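Local structure of amidase, hydantoinase/carbamoylase family (Burkholderia ambifaria, 5TP4) at residues G107-A110 with G111-V114; R316-A320 with R321-V325; L156-D159 with D160-R164; E394-P398 with D399-R403; I123-D126 with K127-I131. The protein probably hydrolyses N-carbamoyl-L-amino acids to free L-amino acids, as a zinc-dependent amidase of the peptidase M20 family. All blocks are in the same frame, centred on the assembly; numbering follows the deposited sequence.

Contact 1 (G107-A110 with G111-V114)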
loop_
_atom_site.group_PDB
_atom_site.type_symbol
_atom_site.label_atom_id
_atom_site.label_comp_id
_atom_site.label_asym_id
_atom_site.label_seq_id
_atom_site.Cartn_x
_atom_site.Cartn_y
_atom_site.Cartn_z
ATOM N N GLY B 107 10.974 24.922 -24.641
ATOM C CA GLY B 107 10.658 26.342 -24.530
ATOM C C GLY B 107 11.874 27.256 -24.583
ATOM O O GLY B 107 11.792 28.384 -25.089
ATOM N N VAL B 108 13.013 26.790 -24.066
ATOM C CA VAL B 108 14.253 27.550 -24.165
ATOM C C VAL B 108 14.704 27.639 -25.620
ATOM O O VAL B 108 15.023 28.721 -26.125
ATOM C CB VAL B 108 15.333 26.904 -23.279
ATOM C CG1 VAL B 108 16.709 27.587 -23.464
ATOM C CG2 VAL B 108 14.882 26.917 -21.803
ATOM N N LEU B 109 14.717 26.511 -26.321
ATOM C CA LEU B 109 15.189 26.540 -27.696
ATOM C C LEU B 109 14.173 27.113 -28.651
ATOM O O LEU B 109 14.558 27.616 -29.710
ATOM C CB LEU B 109 15.612 25.137 -28.140
ATOM C CG LEU B 109 16.768 24.551 -27.297
ATOM C CD1 LEU B 109 17.161 23.165 -27.878
ATOM C CD2 LEU B 109 17.999 25.480 -27.225
ATOM N N ALA B 110 12.898 27.119 -28.272
ATOM C CA ALA B 110 11.921 27.900 -29.021
ATOM C C ALA B 110 12.264 29.380 -28.952
ATOM O O ALA B 110 12.218 30.077 -29.964
ATOM C CB ALA B 110 10.511 27.652 -28.486
ATOM N N GLY B 111 12.661 29.866 -27.778
ATOM C CA GLY B 111 13.097 31.249 -27.695
ATOM C C GLY B 111 14.286 31.530 -28.593
ATOM O O GLY B 111 14.330 32.557 -29.277
ATOM N N LEU B 112 15.272 30.633 -28.598
ATOM C CA LEU B 112 16.415 30.839 -29.484
ATOM C C LEU B 112 15.968 30.874 -30.939
ATOM O O LEU B 112 16.439 31.699 -31.728
ATOM C CB LEU B 112 17.458 29.740 -29.261
ATOM C CG LEU B 112 18.656 29.734 -30.225
ATOM C CD1 LEU B 112 19.525 30.995 -30.085
ATOM C CD2 LEU B 112 19.501 28.473 -29.944
ATOM N N GLU B 113 15.051 29.985 -31.325
ATOM C CA GLU B 113 14.641 29.996 -32.722
ATOM C C GLU B 113 13.862 31.268 -33.044
ATOM O O GLU B 113 13.977 31.799 -34.151
ATOM C CB GLU B 113 13.838 28.728 -33.055
ATOM C CG GLU B 113 13.162 28.721 -34.449
ATOM C CD GLU B 113 14.153 28.906 -35.592
ATOM O OE1 GLU B 113 15.311 28.445 -35.457
ATOM O OE2 GLU B 113 13.762 29.513 -36.631
ATOM N N VAL B 114 13.067 31.773 -32.093
ATOM C CA VAL B 114 12.433 33.075 -32.281
ATOM C C VAL B 114 13.470 34.130 -32.646
ATOM O O VAL B 114 13.308 34.885 -33.610
ATOM C CB VAL B 114 11.640 33.470 -31.023
ATOM C CG1 VAL B 114 11.250 34.950 -31.066
ATOM C CG2 VAL B 114 10.384 32.599 -30.945
#

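Contact 2 (R316-A320 with R321-V325)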
loop_
_atom_site.group_PDB
_atom_site.type_symbol
_atom_site.label_atom_id
_atom_site.label_comp_id
_atom_site.label_asym_id
_atom_site.label_seq_id
_atom_site.Cartn_x
_atom_site.Cartn_y
_atom_site.Cartn_z
ATOM N N ARG B 316 -19.777 9.868 6.957
ATOM C CA ARG B 316 -20.981 9.046 6.839
ATOM C C ARG B 316 -20.619 7.578 6.649
ATOM O O ARG B 316 -21.198 6.695 7.300
ATOM C CB ARG B 316 -21.836 9.547 5.674
ATOM C CG ARG B 316 -23.017 8.656 5.334
ATOM C CD ARG B 316 -23.969 9.320 4.325
ATOM N NE ARG B 316 -23.281 9.958 3.197
ATOM C CZ ARG B 316 -22.729 9.304 2.171
ATOM N NH1 ARG B 316 -22.756 7.970 2.115
ATOM N NH2 ARG B 316 -22.132 9.990 1.200
ATOM N N VAL B 317 -19.654 7.299 5.770
ATOM C CA VAL B 317 -19.186 5.923 5.567
ATOM C C VAL B 317 -18.660 5.349 6.867
ATOM O O VAL B 317 -18.967 4.204 7.229
ATOM C CB VAL B 317 -18.108 5.863 4.464
ATOM C CG1 VAL B 317 -17.409 4.454 4.429
ATOM C CG2 VAL B 317 -18.728 6.191 3.129
ATOM N N ALA B 318 -17.865 6.131 7.593
ATOM C CA ALA B 318 -17.258 5.607 8.815
ATOM C C ALA B 318 -18.323 5.269 9.853
ATOM O O ALA B 318 -18.238 4.235 10.521
ATOM C CB ALA B 318 -16.254 6.619 9.384
ATOM N N ALA B 319 -19.346 6.118 9.978
ATOM C CA ALA B 319 -20.399 5.866 10.961
ATOM C C ALA B 319 -21.203 4.632 10.595
ATOM O O ALA B 319 -21.621 3.867 11.471
ATOM C CB ALA B 319 -21.306 7.082 11.073
ATOM N N ALA B 320 -21.414 4.414 9.302
ATOM C CA ALA B 320 -22.192 3.258 8.873
ATOM C C ALA B 320 -21.445 1.955 9.110
ATOM O O ALA B 320 -22.072 0.908 9.320
ATOM C CB ALA B 320 -22.558 3.413 7.397
ATOM N N ARG B 321 -20.120 1.986 9.058
ATOM C CA ARG B 321 -19.296 0.790 9.146
ATOM C C ARG B 321 -18.644 0.612 10.513
ATOM O O ARG B 321 -17.919 -0.366 10.706
ATOM C CB ARG B 321 -18.213 0.829 8.055
ATOM C CG ARG B 321 -18.781 0.684 6.657
ATOM C CD ARG B 321 -17.746 0.911 5.572
ATOM N NE ARG B 321 -18.326 0.586 4.285
ATOM C CZ ARG B 321 -18.315 -0.640 3.754
ATOM N NH1 ARG B 321 -17.713 -1.646 4.388
ATOM N NH2 ARG B 321 -18.896 -0.853 2.583
ATOM N N GLY B 322 -18.854 1.546 11.439
ATOM C CA GLY B 322 -18.251 1.447 12.760
ATOM C C GLY B 322 -16.751 1.654 12.816
ATOM O O GLY B 322 -16.092 1.104 13.712
ATOM N N VAL B 323 -16.187 2.454 11.897
ATOM C CA VAL B 323 -14.750 2.726 11.897
ATOM C C VAL B 323 -14.575 4.214 12.154
ATOM O O VAL B 323 -15.561 4.950 12.260
ATOM C CB VAL B 323 -14.044 2.295 10.584
ATOM C CG1 VAL B 323 -14.194 0.780 10.363
ATOM C CG2 VAL B 323 -14.559 3.057 9.378
ATOM N N GLN B 324 -13.331 4.658 12.287
ATOM C CA GLN B 324 -13.012 6.066 12.492
ATOM C C GLN B 324 -12.164 6.540 11.323
ATOM O O GLN B 324 -11.407 5.762 10.736
ATOM C CB GLN B 324 -12.244 6.307 13.801
ATOM C CG GLN B 324 -12.926 5.777 15.081
ATOM C CD GLN B 324 -12.706 4.269 15.295
ATOM O OE1 GLN B 324 -11.582 3.767 15.189
ATOM N NE2 GLN B 324 -13.787 3.546 15.590
ATOM N N VAL B 325 -12.293 7.819 10.976
ATOM C CA VAL B 325 -11.539 8.358 9.851
ATOM C C VAL B 325 -11.036 9.736 10.240
ATOM O O VAL B 325 -11.740 10.519 10.887
ATOM C CB VAL B 325 -12.355 8.385 8.536
ATOM C CG1 VAL B 325 -13.624 9.257 8.661
ATOM C CG2 VAL B 325 -11.457 8.835 7.361
#

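Contact 3 (L156-D159 with D160-R164)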
loop_
_atom_site.group_PDB
_atom_site.type_symbol
_atom_site.label_atom_id
_atom_site.label_comp_id
_atom_site.label_asym_id
_atom_site.label_seq_id
_atom_site.Cartn_x
_atom_site.Cartn_y
_atom_site.Cartn_z
ATOM N N LEU B 156 10.995 33.060 -2.921
ATOM C CA LEU B 156 12.008 32.330 -2.160
ATOM C C LEU B 156 13.189 33.274 -1.966
ATOM O O LEU B 156 13.781 33.729 -2.964
ATOM C CB LEU B 156 12.437 31.047 -2.890
ATOM C CG LEU B 156 13.519 30.194 -2.240
ATOM C CD1 LEU B 156 13.054 29.688 -0.895
ATOM C CD2 LEU B 156 13.865 29.020 -3.159
ATOM N N PRO B 157 13.572 33.605 -0.731
ATOM C CA PRO B 157 14.733 34.486 -0.539
ATOM C C PRO B 157 16.016 33.863 -1.084
ATOM O O PRO B 157 16.231 32.652 -0.988
ATOM C CB PRO B 157 14.800 34.664 0.985
ATOM C CG PRO B 157 13.421 34.304 1.473
ATOM C CD PRO B 157 12.927 33.243 0.541
ATOM N N LEU B 158 16.880 34.724 -1.642
ATOM C CA LEU B 158 18.130 34.271 -2.258
ATOM C C LEU B 158 19.005 33.501 -1.277
ATOM O O LEU B 158 19.554 32.455 -1.628
ATOM C CB LEU B 158 18.914 35.464 -2.823
ATOM C CG LEU B 158 20.318 35.166 -3.393
ATOM C CD1 LEU B 158 20.272 34.177 -4.557
ATOM C CD2 LEU B 158 21.036 36.452 -3.809
ATOM N N ASP B 159 19.161 34.003 -0.040
ATOM C CA ASP B 159 20.022 33.294 0.905
ATOM C C ASP B 159 19.456 31.930 1.275
ATOM O O ASP B 159 20.218 30.981 1.491
ATOM C CB ASP B 159 20.250 34.139 2.158
ATOM C CG ASP B 159 21.166 35.318 1.890
ATOM O OD1 ASP B 159 21.879 35.283 0.862
ATOM O OD2 ASP B 159 21.179 36.272 2.698
ATOM N N ASP B 160 18.128 31.799 1.350
ATOM C CA ASP B 160 17.564 30.482 1.627
ATOM C C ASP B 160 17.859 29.525 0.482
ATOM O O ASP B 160 18.233 28.369 0.707
ATOM C CB ASP B 160 16.065 30.594 1.884
ATOM C CG ASP B 160 15.749 31.331 3.177
ATOM O OD1 ASP B 160 16.652 31.443 4.039
ATOM O OD2 ASP B 160 14.600 31.790 3.340
ATOM N N ALA B 161 17.756 30.013 -0.759
ATOM C CA ALA B 161 18.039 29.162 -1.912
ATOM C C ALA B 161 19.501 28.736 -1.953
ATOM O O ALA B 161 19.803 27.569 -2.218
ATOM C CB ALA B 161 17.661 29.878 -3.211
ATOM N N LEU B 162 20.422 29.671 -1.714
ATOM C CA LEU B 162 21.840 29.341 -1.790
ATOM C C LEU B 162 22.236 28.297 -0.759
ATOM O O LEU B 162 23.219 27.567 -0.968
ATOM C CB LEU B 162 22.671 30.608 -1.613
ATOM C CG LEU B 162 22.429 31.615 -2.742
ATOM C CD1 LEU B 162 23.090 32.929 -2.374
ATOM C CD2 LEU B 162 22.966 31.094 -4.085
ATOM N N ALA B 163 21.486 28.198 0.338
ATOM C CA ALA B 163 21.816 27.274 1.417
ATOM C C ALA B 163 21.160 25.905 1.255
ATOM O O ALA B 163 21.460 24.993 2.037
ATOM C CB ALA B 163 21.422 27.881 2.776
ATOM N N ARG B 164 20.261 25.740 0.284
ATOM C CA ARG B 164 19.653 24.437 0.041
ATOM C C ARG B 164 20.735 23.417 -0.278
ATOM O O ARG B 164 21.688 23.702 -1.011
ATOM C CB ARG B 164 18.651 24.525 -1.118
ATOM C CG ARG B 164 17.420 25.374 -0.806
ATOM C CD ARG B 164 16.515 24.718 0.246
ATOM N NE ARG B 164 15.479 25.664 0.676
ATOM C CZ ARG B 164 14.175 25.498 0.480
ATOM N NH1 ARG B 164 13.721 24.399 -0.108
ATOM N NH2 ARG B 164 13.322 26.423 0.895
#

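Contact 4 (E394-P398 with D399-R403)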
loop_
_atom_site.group_PDB
_atom_site.type_symbol
_atom_site.label_atom_id
_atom_site.label_comp_id
_atom_site.label_asym_id
_atom_site.label_seq_id
_atom_site.Cartn_x
_atom_site.Cartn_y
_atom_site.Cartn_z
ATOM N N GLU B 394 8.909 10.049 -23.659
ATOM C CA GLU B 394 8.172 11.258 -24.042
ATOM C C GLU B 394 8.586 11.754 -25.429
ATOM O O GLU B 394 9.742 11.597 -25.844
ATOM C CB GLU B 394 8.382 12.367 -23.015
ATOM C CG GLU B 394 8.688 13.722 -23.635
ATOM C CD GLU B 394 9.345 14.652 -22.646
ATOM O OE1 GLU B 394 8.949 14.600 -21.466
ATOM O OE2 GLU B 394 10.262 15.400 -23.033
ATOM N N ASP B 395 7.653 12.367 -26.152
ATOM C CA ASP B 395 7.964 12.721 -27.525
ATOM C C ASP B 395 7.009 13.814 -27.975
ATOM O O ASP B 395 5.887 13.937 -27.470
ATOM C CB ASP B 395 7.871 11.488 -28.436
ATOM C CG ASP B 395 8.739 11.598 -29.689
ATOM O OD1 ASP B 395 9.562 12.538 -29.793
ATOM O OD2 ASP B 395 8.591 10.733 -30.588
ATOM N N ALA B 396 7.478 14.614 -28.920
ATOM C CA ALA B 396 6.652 15.578 -29.627
ATOM C C ALA B 396 6.987 15.463 -31.102
ATOM O O ALA B 396 8.092 15.043 -31.465
ATOM C CB ALA B 396 6.884 17.021 -29.172
ATOM N N LEU B 397 6.031 15.794 -31.931
ATOM C CA LEU B 397 6.214 15.655 -33.370
ATOM C C LEU B 397 6.831 16.922 -33.955
ATOM O O LEU B 397 6.571 18.020 -33.469
ATOM C CB LEU B 397 4.876 15.393 -34.060
ATOM C CG LEU B 397 4.142 14.109 -33.726
ATOM C CD1 LEU B 397 2.770 14.101 -34.383
ATOM C CD2 LEU B 397 4.979 12.940 -34.173
ATOM N N PRO B 398 7.618 16.797 -35.028
ATOM C CA PRO B 398 8.301 17.985 -35.564
ATOM C C PRO B 398 7.362 19.090 -35.986
ATOM O O PRO B 398 7.641 20.262 -35.705
ATOM C CB PRO B 398 9.099 17.435 -36.758
ATOM C CG PRO B 398 9.311 15.957 -36.439
ATOM C CD PRO B 398 8.064 15.546 -35.680
ATOM N N ASP B 399 6.248 18.765 -36.651
ATOM C CA ASP B 399 5.337 19.837 -37.042
ATOM C C ASP B 399 4.638 20.487 -35.846
ATOM O O ASP B 399 4.234 21.649 -35.931
ATOM C CB ASP B 399 4.312 19.301 -38.055
ATOM C CG ASP B 399 4.921 18.997 -39.404
ATOM O OD1 ASP B 399 6.114 19.305 -39.647
ATOM O OD2 ASP B 399 4.188 18.429 -40.237
ATOM N N ASP B 400 4.458 19.778 -34.725
ATOM C CA ASP B 400 3.866 20.427 -33.556
ATOM C C ASP B 400 4.871 21.361 -32.901
ATOM O O ASP B 400 4.526 22.474 -32.485
ATOM C CB ASP B 400 3.397 19.373 -32.559
ATOM C CG ASP B 400 2.231 18.560 -33.083
ATOM O OD1 ASP B 400 1.487 19.088 -33.938
ATOM O OD2 ASP B 400 2.062 17.405 -32.638
ATOM N N VAL B 401 6.134 20.919 -32.836
ATOM C CA VAL B 401 7.212 21.781 -32.367
ATOM C C VAL B 401 7.257 23.050 -33.202
ATOM O O VAL B 401 7.312 24.173 -32.677
ATOM C CB VAL B 401 8.551 21.017 -32.426
ATOM C CG1 VAL B 401 9.734 21.983 -32.377
ATOM C CG2 VAL B 401 8.617 19.970 -31.302
ATOM N N THR B 402 7.222 22.897 -34.517
ATOM C CA THR B 402 7.275 24.071 -35.382
ATOM C C THR B 402 6.079 24.984 -35.155
ATOM O O THR B 402 6.236 26.193 -34.969
ATOM C CB THR B 402 7.340 23.637 -36.839
ATOM O OG1 THR B 402 8.494 22.822 -37.041
ATOM C CG2 THR B 402 7.417 24.880 -37.769
ATOM N N ARG B 403 4.861 24.429 -35.201
ATOM C CA ARG B 403 3.683 25.297 -35.146
ATOM C C ARG B 403 3.522 25.969 -33.784
ATOM O O ARG B 403 3.144 27.141 -33.714
ATOM C CB ARG B 403 2.440 24.501 -35.526
ATOM C CG ARG B 403 2.441 24.135 -37.041
ATOM C CD ARG B 403 1.280 23.305 -37.447
ATOM N NE ARG B 403 1.382 21.966 -36.895
ATOM C CZ ARG B 403 0.549 20.972 -37.177
ATOM N NH1 ARG B 403 -0.468 21.169 -38.021
ATOM N NH2 ARG B 403 0.737 19.784 -36.607
HETATM O O HOH W 1 3.579 16.332 -30.699
#

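Contact 5 (I123-D126 with K127-I131). With EDO (1,2-ethanediol), chain S.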
loop_
_atom_site.group_PDB
_atom_site.type_symbol
_atom_site.label_atom_id
_atom_site.label_comp_id
_atom_site.label_asym_id
_atom_site.label_seq_id
_atom_site.Cartn_x
_atom_site.Cartn_y
_atom_site.Cartn_z
ATOM N N ILE B 123 14.339 41.913 -38.321
ATOM C CA ILE B 123 13.307 42.576 -37.524
ATOM C C ILE B 123 13.935 43.083 -36.239
ATOM O O ILE B 123 14.622 42.334 -35.528
ATOM C CB ILE B 123 12.128 41.632 -37.224
ATOM C CG1 ILE B 123 11.293 41.417 -38.483
ATOM C CG2 ILE B 123 11.275 42.179 -36.068
ATOM C CD1 ILE B 123 10.306 40.279 -38.341
ATOM N N VAL B 124 13.694 44.358 -35.940
ATOM C CA VAL B 124 14.056 44.961 -34.670
ATOM C C VAL B 124 12.770 45.184 -33.889
ATOM O O VAL B 124 11.815 45.756 -34.419
ATOM C CB VAL B 124 14.815 46.279 -34.879
ATOM C CG1 VAL B 124 15.127 46.908 -33.543
ATOM C CG2 VAL B 124 16.085 46.013 -35.666
ATOM N N THR B 125 12.726 44.697 -32.660
ATOM C CA THR B 125 11.523 44.877 -31.870
ATOM C C THR B 125 11.587 46.225 -31.171
ATOM O O THR B 125 12.620 46.904 -31.143
ATOM C CB THR B 125 11.342 43.735 -30.859
ATOM O OG1 THR B 125 12.473 43.675 -29.983
ATOM C CG2 THR B 125 11.234 42.356 -31.569
ATOM N N ASP B 126 10.440 46.649 -30.646
ATOM C CA ASP B 126 10.403 47.861 -29.836
ATOM C C ASP B 126 10.905 47.557 -28.427
ATOM O O ASP B 126 11.956 48.052 -28.002
ATOM C CB ASP B 126 8.980 48.425 -29.824
ATOM C CG ASP B 126 8.883 49.723 -29.075
ATOM O OD1 ASP B 126 9.755 50.595 -29.298
ATOM O OD2 ASP B 126 7.938 49.877 -28.274
ATOM N N LYS B 127 10.161 46.740 -27.692
ATOM C CA LYS B 127 10.648 46.278 -26.410
ATOM C C LYS B 127 11.733 45.236 -26.638
ATOM O O LYS B 127 11.674 44.467 -27.603
ATOM C CB LYS B 127 9.528 45.654 -25.592
ATOM C CG LYS B 127 8.360 46.565 -25.402
ATOM C CD LYS B 127 7.490 46.037 -24.301
ATOM C CE LYS B 127 6.794 47.190 -23.590
ATOM N NZ LYS B 127 5.649 47.670 -24.385
ATOM N N PRO B 128 12.730 45.182 -25.768
ATOM C CA PRO B 128 13.743 44.122 -25.881
ATOM C C PRO B 128 13.151 42.745 -25.612
ATOM O O PRO B 128 12.113 42.594 -24.965
ATOM C CB PRO B 128 14.767 44.502 -24.811
ATOM C CG PRO B 128 13.952 45.304 -23.792
ATOM C CD PRO B 128 12.979 46.089 -24.625
ATOM N N LEU B 129 13.831 41.721 -26.138
ATOM C CA LEU B 129 13.521 40.324 -25.864
ATOM C C LEU B 129 14.615 39.728 -24.995
ATOM O O LEU B 129 15.793 40.070 -25.140
ATOM C CB LEU B 129 13.416 39.486 -27.157
ATOM C CG LEU B 129 12.413 39.916 -28.225
ATOM C CD1 LEU B 129 12.238 38.790 -29.294
ATOM C CD2 LEU B 129 11.104 40.201 -27.572
ATOM N N GLU B 130 14.223 38.819 -24.102
ATOM C CA GLU B 130 15.206 38.029 -23.374
ATOM C C GLU B 130 14.731 36.592 -23.366
ATOM O O GLU B 130 13.522 36.333 -23.326
ATOM C CB GLU B 130 15.412 38.544 -21.947
ATOM C CG GLU B 130 16.201 39.875 -21.930
ATOM C CD GLU B 130 16.477 40.398 -20.529
ATOM O OE1 GLU B 130 16.385 39.600 -19.576
ATOM O OE2 GLU B 130 16.802 41.593 -20.381
ATOM N N ILE B 131 15.672 35.669 -23.449
ATOM C CA ILE B 131 15.382 34.252 -23.290
ATOM C C ILE B 131 16.008 33.834 -21.968
ATOM O O ILE B 131 17.132 34.249 -21.654
ATOM C CB ILE B 131 15.957 33.402 -24.440
ATOM C CG1 ILE B 131 15.626 33.972 -25.803
ATOM C CG2 ILE B 131 15.483 31.966 -24.332
ATOM C CD1 ILE B 131 16.581 33.350 -26.812
HETATM C C1 EDO S . 14.622 41.105 -15.651
HETATM O O1 EDO S . 14.911 42.445 -16.065
HETATM C C2 EDO S . 14.928 40.164 -16.801
HETATM O O2 EDO S . 16.338 40.216 -17.059
HETATM O O HOH W 2 5.677 48.196 -27.681
#

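Contact 1 (G107-A110 with G111-V114)
Gly107 offers its carbonyl to the amide of Gly111 one helical turn on, and this first bond of the series is the most slanted: Gly111 N lies 3.2 Å from Gly107 O and stands above the carbonyl plane, 40° out of it. Two glycines thus meet backbone to backbone, with no side chain on either. At Val108 the next bond is more regular, Leu112 N reaching Val108 O at 3.1 Å in the carbonyl plane. Val108 packs on Phe54 and Leu93, and its side chain is about 5 Å from that of the zinc ligand His92. Leu109 does two things. Its carbonyl takes the amide of Glu113, with 2.9 Å between Leu109 O and Glu113 N, and its side chain forms an apolar contact with that of Leu112, branch against branch, CD2 of Leu109 being 4.3 Å from CD2 of Leu112. Ala110 closes the series: Val114 N approaches Ala110 O nearly along the C=O axis at 2.9 Å, and CG2 of Val114 rests 3.3 Å from the same oxygen. Glu113 bends at chi2, and its OE2 is gripped by a salt bridge to Arg19 and hydrogen bonds with Thr117 and the amide of Asp16. The four i to i+4 bonds are those of a regular alpha-helix, whose Gly107 end lies about 9 Å from a bound zinc ion. This stretch of helix 105-121 is buried on several sides: Leu109 packs on helix 17-28, Leu109 and Leu112 meet Trp57 of helix 45-60, and Ala110 and Val114 face helix 398-416.

Contact 2 (R316-A320 with R321-V325)
Arg321 and Ala318 carry this helix end, one through a long side chain and the other through a methyl group and a carbonyl. The aliphatic part of Arg321 runs alongside Val317 and points the same way, with CD of Arg321 3.7 Å from CG1 of Val317. Extended from CG to NE, the chain carries its guanidinium past Val317 to Gln252, which accepts from NE, and to Glu258 of the second subunit, which forms a salt bridge with NH1. The amide of Arg321 still makes the helical bond, Arg321 N to Val317 O at 3.1 Å, and has a weak second one to Ala318 O. That carbonyl of Ala318 also receives Val323 N at 3.0 Å, after the chain has turned through Gly322, whose phi is positive (70°). This 6→1 bond resembles the C-terminal capping of a Schellman motif. Ala318 CB meanwhile meets two valines beyond the turn, 3.9 Å from CG2 of Val323 and 3.8 Å from CG1 of Val325. In Val325 that methyl sits between the backbone N and the carbonyl carbon (chi1 60°), a crowded position that brings it to the alanine. One alanine therefore ties the last helical turn to the start of the strand by both backbone and side chain. Helix 300-321 here passes into strand 324-337, with Val323 and Val325 lying on strand 212-229, and Val323 and Arg321 packing against helix 246-262.

Contact 3 (L156-D159 with D160-R164)
Leu158 and Leu162 form the close apolar pair of this short helix, CG of Leu158 lying 3.7 Å from CD1 of Leu162. The two chains cross obliquely, and Leu162 also folds back over the preceding turn, its CG only 3.2 Å from Leu158 O. That oxygen accepts the amide of Leu162 at 2.9 Å from Leu158 O to Leu162 N. Leu162 packs further on Leu172 and Leu176 of helix 172-179. On another side, CD2 of Leu156 meets the methyl of the buried Ala161 at 3.9 Å, where both residues also pack on Val151 of helix 147-153. Pro157 is the N-cap residue of helix 158-163, and its carbonyl opens the helical bonding by accepting Ala161 N at 3.1 Å. Toward solvent the contacts are looser and more polar. The carboxylate of Asp160 lies beside the proline ring, with OD2 of Asp160 3.3 Å from CG of Pro157. Asp159 is likewise exposed, and the bond from Ala163 N to its carbonyl is weak. At the end of the helix Arg164 bends at chi2 (-69°), which turns its guanidinium back along the segment until NH2 of Arg164 is 3.7 Å from CD1 of Leu156, beside Pro144.

Contact 4 (E394-P398 with D399-R403)
Leu397, the N-cap residue of helix 398-416, uses its carbonyl to start the helical bonding: Val401 N meets Leu397 O at 3.0 Å with a nearly straight N-H...O angle of 172°, and Asp400 N adds a weak bond to the same oxygen. Next, Thr402 N reaches Pro398 O at 2.9 Å. A water joins the loop to the first turn, accepting from Leu397 N at 2.8 Å and donating to OD2 of Asp400 at 2.7 Å. Apolar contact is modest: CB of Ala396 lies 4.0 Å from CG2 of Val401, both packing on Ile382. The side chain of Leu397 instead lies beside the carboxylate of Asp400, its CB and CD1 flanking OD2. Charge enters through Arg403, whose NH2 makes a salt bridge with OD1 of Asp400 at 2.9 Å. Its NE also binds Asp399 O, at 3.0 Å from above the carbonyl plane; the amide of Arg403 comes to that oxygen from the opposite face. The two oxygens of Asp400 are thus divided between a water and a guanidinium. This implies a buried carboxylate held at the first turn of a helix, where the local positive charge and the helix start would probably help to keep it ionised.

Contact 5 (I123-D126 with K127-I131)
The hydroxyl of Thr125 donates to the carbonyl of Lys127, and the bond is short, 2.6 Å from Thr125 OG1 to Lys127 O. It comes in tilted 27° from the carbonyl plane. With chi1 at 59°, OG1 is tucked between the backbone N and the carbonyl carbon of its own residue, which aims it forward across the bend at Asp126. CG of Leu129 lies loosely, 4.2 Å from OG1 of Thr125. A water between OD2 of Asp126 and NZ of Lys127 makes at most a tentative link, because Asp126 has two conformers and the bond to the lysine is weak. NZ of Lys127 also has a long, weak ion pair with Asp192. Farther along, OE1 of Glu130 accepts from O2 of an ethanediol, probably from the crystallisation liquor, while OE2 is paired with Arg76. Thr125 and Leu129 turn inward onto Leu118 of helix 105-121 and Ala416 of helix 398-416. Helix 105-121, a connection holding the short strand 124-125, and then strand 129-133, parallel to 87-91, make this the return half of a beta-alpha-beta crossover.

Overall arrangement
Contacts 1 and 5 are the buried ones, and they touch: Ile131 packs its CD1 against the backbone of Gly111 and Leu112. Contacts 2 and 4 are partly buried. Contact 4 lies nearby, its centre about 13 Å from that of contact 1, and its helix 398-416 also covers residues of contacts 1 and 5. Contact 3 is at the surface, about 28 Å from contact 1 between centres. Contact 2 is the remote one, about 55 Å from contact 1 between centres, and its arginine reaches the second subunit. Backbone bonds and apolar packing dominate contact 1, whereas contact 4 adds a water bridge, contact 5 turns on a threonine hydroxyl bonded to a backbone carbonyl, and contacts 2 and 4 add charged side chains at helix ends.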